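Local coordinates for dihydrocoumarin hydrolase, AncDHCH1 (Pseudomonas sp., PDB 6C2C), which probably hydrolyses the lactone dihydrocoumarin at a two-zinc centre, as a reconstructed metallo-beta-lactamase-fold ancestor of the organophosphate-degrading methyl-parathion hydrolases, at residues Val74-Gly77 with Ser78-Val81; Leu152-Ala155 with Asn156-Ala160; Asp245-Ser248 with Lys249-Ala252; Ala260-Lys264 with Gly265-Ile269. One frame throughout, in Å; residues are numbered along the deposited sequence.

Interaction 1: residues Val74-Gly77 with Ser78-Val81; sequences VNTG and SKLV
Thr76 and Lys79 face each other across the tight turn of a beta hairpin, and the hydroxyl of Thr76 is turned inward over the bend. With chi1 at 70°, OG1 sits between the backbone N and the carbonyl carbon of its own residue, which brings it within reach of two amide N-H groups of the turn. Lys79 N lies 3.0 Å from Thr76 OG1 and Ser78 N 3.4 Å from it, both weak, bent bonds. A water joins Thr76 OG1 to Ser78 OG on the same bend. The main chain closes the ladder: Thr76 N gives a bond of 2.9 Å to Lys79 O, and Val74 and Val81 form an antiparallel hydrogen-bonded pair, with Val74 N 2.7 Å from Val81 O. On that pair's face, CG2 of Val81, in one of its two conformers, comes against CB of Val74 at 3.6 Å. On the other face Asn75 and Leu80, a non-hydrogen-bonded pair, cross at a slant, CD1 of Leu80 resting 3.7 Å from CB of Asn75. The Asn75 amide also makes an Asx turn, OD1 accepting from Gly77 N at 2.9 Å in the carbonyl plane, while ND2 reaches Tyr107. The hairpin joins strand 65-75 to strand 80-83 within the six-stranded sheet; Val74 and Asn75 touch strand 27-39 on one flank, and Val81 packs on Glu114 and Tyr116 of strand 114-116 on the other.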
loop_
_atom_site.group_PDB
_atom_site.type_symbol
_atom_site.label_atom_id
_atom_site.label_comp_id
_atom_site.label_asym_id
_atom_site.label_seq_id
_atom_site.Cartn_x
_atom_site.Cartn_y
_atom_site.Cartn_z
ATOM N N VAL A 74 8.897 9.164 -2.150
ATOM C CA VAL A 74 10.319 9.059 -2.493
ATOM C C VAL A 74 10.796 10.396 -3.061
ATOM O O VAL A 74 10.275 10.881 -4.087
ATOM C CB VAL A 74 10.596 7.940 -3.519
ATOM C CG1 VAL A 74 12.103 7.805 -3.710
ATOM C CG2 VAL A 74 10.008 6.585 -3.058
ATOM N N ASN A 75 11.781 10.988 -2.415
ATOM C CA ASN A 75 12.362 12.245 -2.881
ATOM C C ASN A 75 13.710 11.858 -3.478
ATOM O O ASN A 75 14.647 11.514 -2.726
ATOM C CB ASN A 75 12.477 13.233 -1.732
ATOM C CG ASN A 75 12.960 14.607 -2.206
ATOM O OD1 ASN A 75 13.768 14.680 -3.144
ATOM N ND2 ASN A 75 12.579 15.663 -1.485
ATOM N N THR A 76 13.794 11.883 -4.818
ATOM C CA THR A 76 14.974 11.448 -5.563
ATOM C C THR A 76 15.919 12.595 -5.778
ATOM O O THR A 76 16.984 12.368 -6.363
ATOM C CB THR A 76 14.640 10.871 -6.933
ATOM O OG1 THR A 76 14.185 11.919 -7.807
ATOM C CG2 THR A 76 13.556 9.810 -6.825
ATOM N N GLY A 77 15.579 13.760 -5.278
ATOM C CA GLY A 77 16.331 14.992 -5.621
ATOM C C GLY A 77 15.821 15.712 -6.839
ATOM O O GLY A 77 15.565 16.905 -6.771
ATOM N N SER A 78 15.608 15.010 -7.934
ATOM C CA SER A 78 15.032 15.645 -9.115
ATOM C C SER A 78 13.516 15.531 -9.151
ATOM O O SER A 78 12.882 16.312 -9.862
ATOM C CB SER A 78 15.636 15.046 -10.387
ATOM O OG SER A 78 15.425 13.678 -10.468
ATOM N N LYS A 79 12.920 14.615 -8.367
ATOM C CA LYS A 79 11.490 14.331 -8.424
ATOM C C LYS A 79 10.995 14.022 -7.017
ATOM O O LYS A 79 11.715 13.425 -6.217
ATOM C CB LYS A 79 11.179 13.082 -9.297
ATOM C CG LYS A 79 11.563 13.209 -10.749
ATOM C CD LYS A 79 10.588 14.147 -11.499
ATOM C CE LYS A 79 10.956 13.968 -12.955
ATOM N NZ LYS A 79 10.268 14.933 -13.806
ATOM N N LEU A 80 9.798 14.472 -6.688
ATOM C CA LEU A 80 9.085 13.958 -5.511
ATOM C C LEU A 80 7.966 13.049 -6.019
ATOM O O LEU A 80 7.051 13.503 -6.715
ATOM C CB LEU A 80 8.510 15.090 -4.668
ATOM C CG LEU A 80 7.886 14.662 -3.339
ATOM C CD1 LEU A 80 8.919 14.005 -2.351
ATOM C CD2 LEU A 80 7.188 15.871 -2.655
ATOM N N VAL A 81 8.027 11.762 -5.662
ATOM C CA VAL A 81 7.059 10.806 -6.176
ATOM C C VAL A 81 6.408 10.080 -5.023
ATOM O O VAL A 81 7.015 9.824 -3.985
ATOM C CB VAL A 81 7.706 9.818 -7.153
ATOM C CG1 VAL A 81 8.359 10.611 -8.308
ATOM C CG2 VAL A 81 8.727 9.011 -6.430
HETATM O O HOH W 1 14.554 10.800 -10.311
#

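Interaction 2: residues Leu152-Ala155 with Asn156-Ala160; sequences LSQA and NLDKA
Asn156 and Leu157 both send their backbone N-H groups to Ser153 O, the carbonyl at the N-cap of a short helix. The bond from Asn156 N is weak and bent; that from Leu157 N is long, 3.3 Å to Ser153 O, but nearly straight at 169°. The side chain of Asn156 turns back toward the start of the helix, where ND2 lies 3.7 Å from Ser153 CB and is bonded to Phe150 O. Leu157 comes next, and its CD2 lies against the amide end of Gln154, 3.7 Å from NE2. The backbone N of Asp158 bonds to Gln154 O at 2.9 Å. In one of its two conformers Asp158 OD2 also takes a straight bond of 3.0 Å from Gln154 NE2, doubtful as a permanent one. In that copy the oxygen is met from above the carboxylate plane yet lies in the plane of the Gln154 amide, the two flat groups being 55° apart. Gln154 folds its chain at chi2 (66°), which carries the amide forward along the helix to Asp158. Lys159 N then bonds to Ala155 O at 3.0 Å, and its aliphatic chain passes over that same oxygen. Helix 154-159 is a short surface helix, between helices 145-151 and 162-180 in the chain; Asn156, Leu157 and Ala160 rest on Phe168 of the latter, and Lys165 NZ bonds to Leu157 O and Ala160 O.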
loop_
_atom_site.group_PDB
_atom_site.type_symbol
_atom_site.label_atom_id
_atom_site.label_comp_id
_atom_site.label_asym_id
_atom_site.label_seq_id
_atom_site.Cartn_x
_atom_site.Cartn_y
_atom_site.Cartn_z
ATOM N N LEU A 152 -11.638 1.428 -14.811
ATOM C CA LEU A 152 -12.200 2.685 -15.278
ATOM C C LEU A 152 -13.084 2.458 -16.504
ATOM O O LEU A 152 -13.305 3.390 -17.259
ATOM C CB LEU A 152 -11.105 3.699 -15.583
ATOM C CG LEU A 152 -10.027 3.822 -14.488
ATOM C CD1 LEU A 152 -8.983 4.774 -14.993
ATOM C CD2 LEU A 152 -10.619 4.327 -13.170
ATOM N N SER A 153 -13.650 1.251 -16.656
ATOM C CA SER A 153 -14.578 0.967 -17.757
ATOM C C SER A 153 -16.002 0.788 -17.223
ATOM O O SER A 153 -16.251 0.018 -16.293
ATOM C CB SER A 153 -14.081 -0.229 -18.557
ATOM O OG SER A 153 -13.018 0.245 -19.442
ATOM N N GLN A 154 -16.931 1.580 -17.770
ATOM C CA GLN A 154 -18.335 1.509 -17.362
ATOM C C GLN A 154 -18.908 0.094 -17.493
ATOM O O GLN A 154 -19.703 -0.342 -16.640
ATOM C CB GLN A 154 -19.144 2.490 -18.225
ATOM C CG GLN A 154 -20.641 2.553 -17.855
ATOM C CD GLN A 154 -20.821 3.121 -16.504
ATOM O OE1 GLN A 154 -20.110 4.089 -16.152
ATOM N NE2 GLN A 154 -21.722 2.525 -15.675
ATOM N N ALA A 155 -18.532 -0.631 -18.549
ATOM C CA ALA A 155 -19.084 -1.975 -18.729
ATOM C C ALA A 155 -18.732 -2.873 -17.557
ATOM O O ALA A 155 -19.556 -3.674 -17.110
ATOM C CB ALA A 155 -18.558 -2.615 -20.027
ATOM N N ASN A 156 -17.501 -2.762 -17.033
ATOM C CA ASN A 156 -17.124 -3.660 -15.947
ATOM C C ASN A 156 -17.846 -3.281 -14.660
ATOM O O ASN A 156 -18.220 -4.161 -13.886
ATOM C CB ASN A 156 -15.614 -3.638 -15.736
ATOM C CG ASN A 156 -14.868 -4.199 -16.922
ATOM O OD1 ASN A 156 -15.365 -5.147 -17.558
ATOM N ND2 ASN A 156 -13.699 -3.646 -17.250
ATOM N N LEU A 157 -18.038 -1.971 -14.406
ATOM C CA LEU A 157 -18.898 -1.572 -13.293
ATOM C C LEU A 157 -20.288 -2.200 -13.455
ATOM O O LEU A 157 -20.827 -2.827 -12.531
ATOM C CB LEU A 157 -18.983 -0.026 -13.227
ATOM C CG LEU A 157 -20.060 0.659 -12.400
ATOM C CD1 LEU A 157 -20.026 0.218 -11.000
ATOM C CD2 LEU A 157 -19.858 2.186 -12.483
ATOM N N ASP A 158 -20.844 -2.106 -14.661
ATOM C CA ASP A 158 -22.223 -2.542 -14.717
ATOM C C ASP A 158 -22.336 -4.065 -14.628
ATOM O O ASP A 158 -23.367 -4.524 -14.123
ATOM C CB ASP A 158 -22.904 -1.976 -15.958
ATOM C CG ASP A 158 -23.363 -0.529 -15.777
ATOM O OD1 ASP A 158 -23.803 -0.104 -14.661
ATOM O OD2 ASP A 158 -23.307 0.198 -16.786
ATOM N N LYS A 159 -21.311 -4.836 -15.027
ATOM C CA LYS A 159 -21.312 -6.289 -14.835
ATOM C C LYS A 159 -20.981 -6.720 -13.414
ATOM O O LYS A 159 -21.252 -7.861 -13.048
ATOM C CB LYS A 159 -20.297 -6.976 -15.772
ATOM C CG LYS A 159 -20.770 -6.960 -17.228
ATOM C CD LYS A 159 -19.629 -7.110 -18.257
ATOM C CE LYS A 159 -19.089 -8.510 -18.330
ATOM N NZ LYS A 159 -18.232 -8.584 -19.534
ATOM N N ALA A 160 -20.357 -5.875 -12.630
ATOM C CA ALA A 160 -19.873 -6.324 -11.334
ATOM C C ALA A 160 -21.040 -6.571 -10.380
ATOM O O ALA A 160 -22.031 -5.851 -10.393
ATOM C CB ALA A 160 -18.946 -5.271 -10.733
#

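Interaction 3: residues Asp245-Ser248 with Lys249-Ala252; sequences DSDS and KAAA
Asp247 O takes the shortest bond across this contact, from Ala251 N at 2.9 Å, the first i to i+4 rung of helix 248-265. The side chain of the same residue caps the helix: OD1 accepts from Ala250 N at 3.1 Å, and although the N-H points almost straight at it (175°), it arrives from above the carboxylate plane, 68° out of it. With CG anti to the backbone N (chi1 179°), the carboxylate is carried forward over the first turn, and Ala250 CB comes within 3.6 Å of Asp247 CG. The helix N-terminus would be expected to favour the charge of Asp247. The next rung runs from Ala252 N to Ser248 O, 3.0 Å. Asp245 meets the helix differently, over a methyl: CB of Ala251 lies 3.5 Å from Asp245 CG and is almost equally near both carboxylate oxygens. The hydrogen-bond partners of those oxygens lie outside the helix: OD1 with His205 ND1, OD2 with Ile242 N. Asp247 is a classic N-cap aspartate, while Asp245 is second shell to the two-zinc site of the metallo-beta-lactamase fold, bonded to the zinc ligand His205 and so probably positioning it.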
loop_
_atom_site.group_PDB
_atom_site.type_symbol
_atom_site.label_atom_id
_atom_site.label_comp_id
_atom_site.label_asym_id
_atom_site.label_seq_id
_atom_site.Cartn_x
_atom_site.Cartn_y
_atom_site.Cartn_z
ATOM N N ASP A 245 -8.212 -10.775 -4.304
ATOM C CA ASP A 245 -7.468 -11.006 -5.539
ATOM C C ASP A 245 -8.405 -11.167 -6.718
ATOM O O ASP A 245 -9.330 -11.975 -6.653
ATOM C CB ASP A 245 -6.628 -12.292 -5.442
ATOM C CG ASP A 245 -5.512 -12.195 -4.402
ATOM O OD1 ASP A 245 -4.901 -11.120 -4.220
ATOM O OD2 ASP A 245 -5.213 -13.244 -3.787
ATOM N N SER A 246 -8.153 -10.437 -7.815
ATOM C CA SER A 246 -8.880 -10.725 -9.067
ATOM C C SER A 246 -8.594 -12.127 -9.618
ATOM O O SER A 246 -9.499 -12.798 -10.133
ATOM C CB SER A 246 -8.518 -9.665 -10.123
ATOM O OG SER A 246 -9.080 -8.407 -9.770
ATOM N N ASP A 247 -7.333 -12.533 -9.639
ATOM C CA ASP A 247 -6.880 -13.855 -10.102
ATOM C C ASP A 247 -6.000 -14.428 -8.983
ATOM O O ASP A 247 -4.833 -14.020 -8.830
ATOM C CB ASP A 247 -6.135 -13.705 -11.424
ATOM C CG ASP A 247 -5.617 -15.017 -11.970
ATOM O OD1 ASP A 247 -5.516 -16.017 -11.223
ATOM O OD2 ASP A 247 -5.320 -15.051 -13.206
ATOM N N SER A 248 -6.563 -15.365 -8.199
ATOM C CA SER A 248 -5.819 -15.820 -7.032
ATOM C C SER A 248 -4.637 -16.695 -7.421
ATOM O O SER A 248 -3.624 -16.684 -6.720
ATOM C CB SER A 248 -6.731 -16.538 -6.046
ATOM O OG SER A 248 -7.423 -17.585 -6.665
ATOM N N LYS A 249 -4.719 -17.462 -8.520
ATOM C CA LYS A 249 -3.559 -18.237 -8.943
ATOM C C LYS A 249 -2.387 -17.329 -9.301
ATOM O O LYS A 249 -1.252 -17.540 -8.855
ATOM C CB LYS A 249 -3.927 -19.116 -10.143
ATOM C CG LYS A 249 -2.770 -19.865 -10.712
ATOM C CD LYS A 249 -3.149 -20.518 -12.052
ATOM C CE LYS A 249 -1.973 -21.339 -12.594
ATOM N NZ LYS A 249 -2.139 -21.737 -14.038
ATOM N N ALA A 250 -2.650 -16.302 -10.099
ATOM C CA ALA A 250 -1.588 -15.389 -10.482
ATOM C C ALA A 250 -1.074 -14.624 -9.275
ATOM O O ALA A 250 0.122 -14.385 -9.178
ATOM C CB ALA A 250 -2.103 -14.428 -11.568
ATOM N N ALA A 251 -1.972 -14.231 -8.374
ATOM C CA ALA A 251 -1.543 -13.508 -7.182
ATOM C C ALA A 251 -0.574 -14.352 -6.360
ATOM O O ALA A 251 0.436 -13.846 -5.853
ATOM C CB ALA A 251 -2.756 -13.130 -6.333
ATOM N N ALA A 252 -0.894 -15.631 -6.165
ATOM C CA ALA A 252 0.009 -16.472 -5.389
ATOM C C ALA A 252 1.341 -16.632 -6.101
ATOM O O ALA A 252 2.400 -16.554 -5.480
ATOM C CB ALA A 252 -0.627 -17.853 -5.147
#

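Interaction 4: residues Ala260-Lys264 with Gly265-Ile269; sequences ADAAK and GGYLI
Helix 248-265 ends here in a glycine-rich turn that leads directly into strand 268-270, a helix-to-strand connection of the metallo-beta-lactamase fold. Two backbone bonds close the last turn. Gly265 N reaches Asp261 O at 2.8 Å, and Gly266 N reaches Ala262 O at 2.9 Å, the second bent to an angle of 137°. Gly266 is the first residue to leave helical angles and does so with positive phi (68°), a backbone shape that favours glycine and turns the chain back along the helix. The ring of Tyr267 packs closely against Gly265, which has no side chain. Tyr267 is the main side chain of the contact. Its CG stands between its backbone N and carbonyl carbon (chi1 53°), which folds the ring back over the last helical turn. Ala262 CA lies over one face of that ring, 3.9 Å from its centroid, in a CH-pi contact, and CB of the same alanine touches Tyr267 CE1 at 3.8 Å. Lys220 makes a cation-pi contact with the same ring. The phenol oxygen lies beside Asp261, with CB of Asp261 3.5 Å from Tyr267 OH; Asp261 is modelled in two conformers, and in one of them its carboxylate forms a salt bridge with Lys257. Farther on, Ile269 reaches back from the strand, and its CG2 rests on Ala262 CB at 3.8 Å. A water lies between Ala262 O and Tyr267 O, 2.9 and 2.7 Å from them.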
loop_
_atom_site.group_PDB
_atom_site.type_symbol
_atom_site.label_atom_id
_atom_site.label_comp_id
_atom_site.label_asym_id
_atom_site.label_seq_id
_atom_site.Cartn_x
_atom_site.Cartn_y
_atom_site.Cartn_z
ATOM N N ALA A 260 10.775 -14.963 -3.181
ATOM C CA ALA A 260 12.004 -15.646 -3.558
ATOM C C ALA A 260 13.056 -14.661 -4.060
ATOM O O ALA A 260 14.233 -14.732 -3.658
ATOM C CB ALA A 260 11.713 -16.691 -4.626
ATOM N N ASP A 261 12.658 -13.677 -4.867
ATOM C CA ASP A 261 13.640 -12.731 -5.388
ATOM C C ASP A 261 14.215 -11.861 -4.265
ATOM O O ASP A 261 15.405 -11.550 -4.272
ATOM C CB ASP A 261 13.013 -11.866 -6.495
ATOM C CG ASP A 261 12.696 -12.654 -7.797
ATOM O OD1 ASP A 261 13.177 -13.797 -7.987
ATOM O OD2 ASP A 261 11.954 -12.103 -8.647
ATOM N N ALA A 262 13.372 -11.443 -3.310
ATOM C CA ALA A 262 13.869 -10.597 -2.214
ATOM C C ALA A 262 14.768 -11.378 -1.282
ATOM O O ALA A 262 15.721 -10.813 -0.717
ATOM C CB ALA A 262 12.698 -9.995 -1.425
ATOM N N ALA A 263 14.443 -12.658 -1.046
ATOM C CA ALA A 263 15.334 -13.485 -0.223
ATOM C C ALA A 263 16.681 -13.651 -0.908
ATOM O O ALA A 263 17.743 -13.510 -0.276
ATOM C CB ALA A 263 14.698 -14.852 0.042
ATOM N N LYS A 264 16.668 -13.893 -2.207
ATOM C CA LYS A 264 17.920 -14.087 -2.920
ATOM C C LYS A 264 18.722 -12.798 -2.982
ATOM O O LYS A 264 19.928 -12.802 -2.714
ATOM C CB LYS A 264 17.643 -14.613 -4.323
ATOM C CG LYS A 264 18.923 -14.838 -5.087
ATOM C CD LYS A 264 18.705 -15.245 -6.507
ATOM C CE LYS A 264 20.066 -15.593 -7.106
ATOM N NZ LYS A 264 19.921 -16.611 -8.162
ATOM N N GLY A 265 18.051 -11.671 -3.258
ATOM C CA GLY A 265 18.718 -10.392 -3.457
ATOM C C GLY A 265 19.108 -9.678 -2.184
ATOM O O GLY A 265 20.004 -8.812 -2.219
ATOM N N GLY A 266 18.470 -10.007 -1.074
ATOM C CA GLY A 266 18.819 -9.338 0.180
ATOM C C GLY A 266 18.463 -7.877 0.266
ATOM O O GLY A 266 19.102 -7.149 1.045
ATOM N N TYR A 267 17.528 -7.410 -0.549
ATOM C CA TYR A 267 17.132 -5.995 -0.557
ATOM C C TYR A 267 15.842 -5.761 0.234
ATOM O O TYR A 267 15.188 -6.686 0.711
ATOM C CB TYR A 267 16.972 -5.517 -1.995
ATOM C CG TYR A 267 16.051 -6.392 -2.848
ATOM C CD1 TYR A 267 14.667 -6.268 -2.707
ATOM C CD2 TYR A 267 16.568 -7.290 -3.797
ATOM C CE1 TYR A 267 13.814 -7.043 -3.465
ATOM C CE2 TYR A 267 15.701 -8.072 -4.582
ATOM C CZ TYR A 267 14.347 -7.926 -4.409
ATOM O OH TYR A 267 13.488 -8.676 -5.202
ATOM N N LEU A 268 15.500 -4.471 0.420
ATOM C CA LEU A 268 14.317 -4.104 1.212
ATOM C C LEU A 268 13.064 -4.221 0.385
ATOM O O LEU A 268 13.087 -3.978 -0.823
ATOM C CB LEU A 268 14.462 -2.666 1.704
ATOM C CG LEU A 268 15.507 -2.518 2.815
ATOM C CD1 LEU A 268 15.762 -1.006 2.903
ATOM C CD2 LEU A 268 14.988 -3.054 4.133
ATOM N N ILE A 269 11.974 -4.568 1.053
ATOM C CA ILE A 269 10.634 -4.500 0.480
ATOM C C ILE A 269 9.800 -3.548 1.347
ATOM O O ILE A 269 10.085 -3.298 2.533
ATOM C CB ILE A 269 9.930 -5.874 0.333
ATOM C CG1 ILE A 269 9.689 -6.541 1.676
ATOM C CG2 ILE A 269 10.801 -6.804 -0.504
ATOM C CD1 ILE A 269 8.368 -6.321 2.209
HETATM O O HOH W 2 15.452 -9.186 1.695
#

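The four contacts are local and separate, none touching another. Interactions 3 and 4 share helix 248-265, beginning and end, with about 21 Å between their centres: a carboxylate caps the start beside the zinc site, while the end leaves through glycines under an aromatic ring. Interaction 1 lies in the six-stranded sheet, whereas interaction 4 leads into the seven-stranded one; interaction 1 is about 32 Å from interaction 3 between centres, on the opposite side of the chain's centre. Like interaction 4 it is partly buried, its valines and leucine packed in the fold while its turn is polar. Interactions 2 and 3 lie at the surface, but only interaction 3 adjoins the metal centre; interaction 2 has an amide-carboxylate contact on the outer side of a short surface helix.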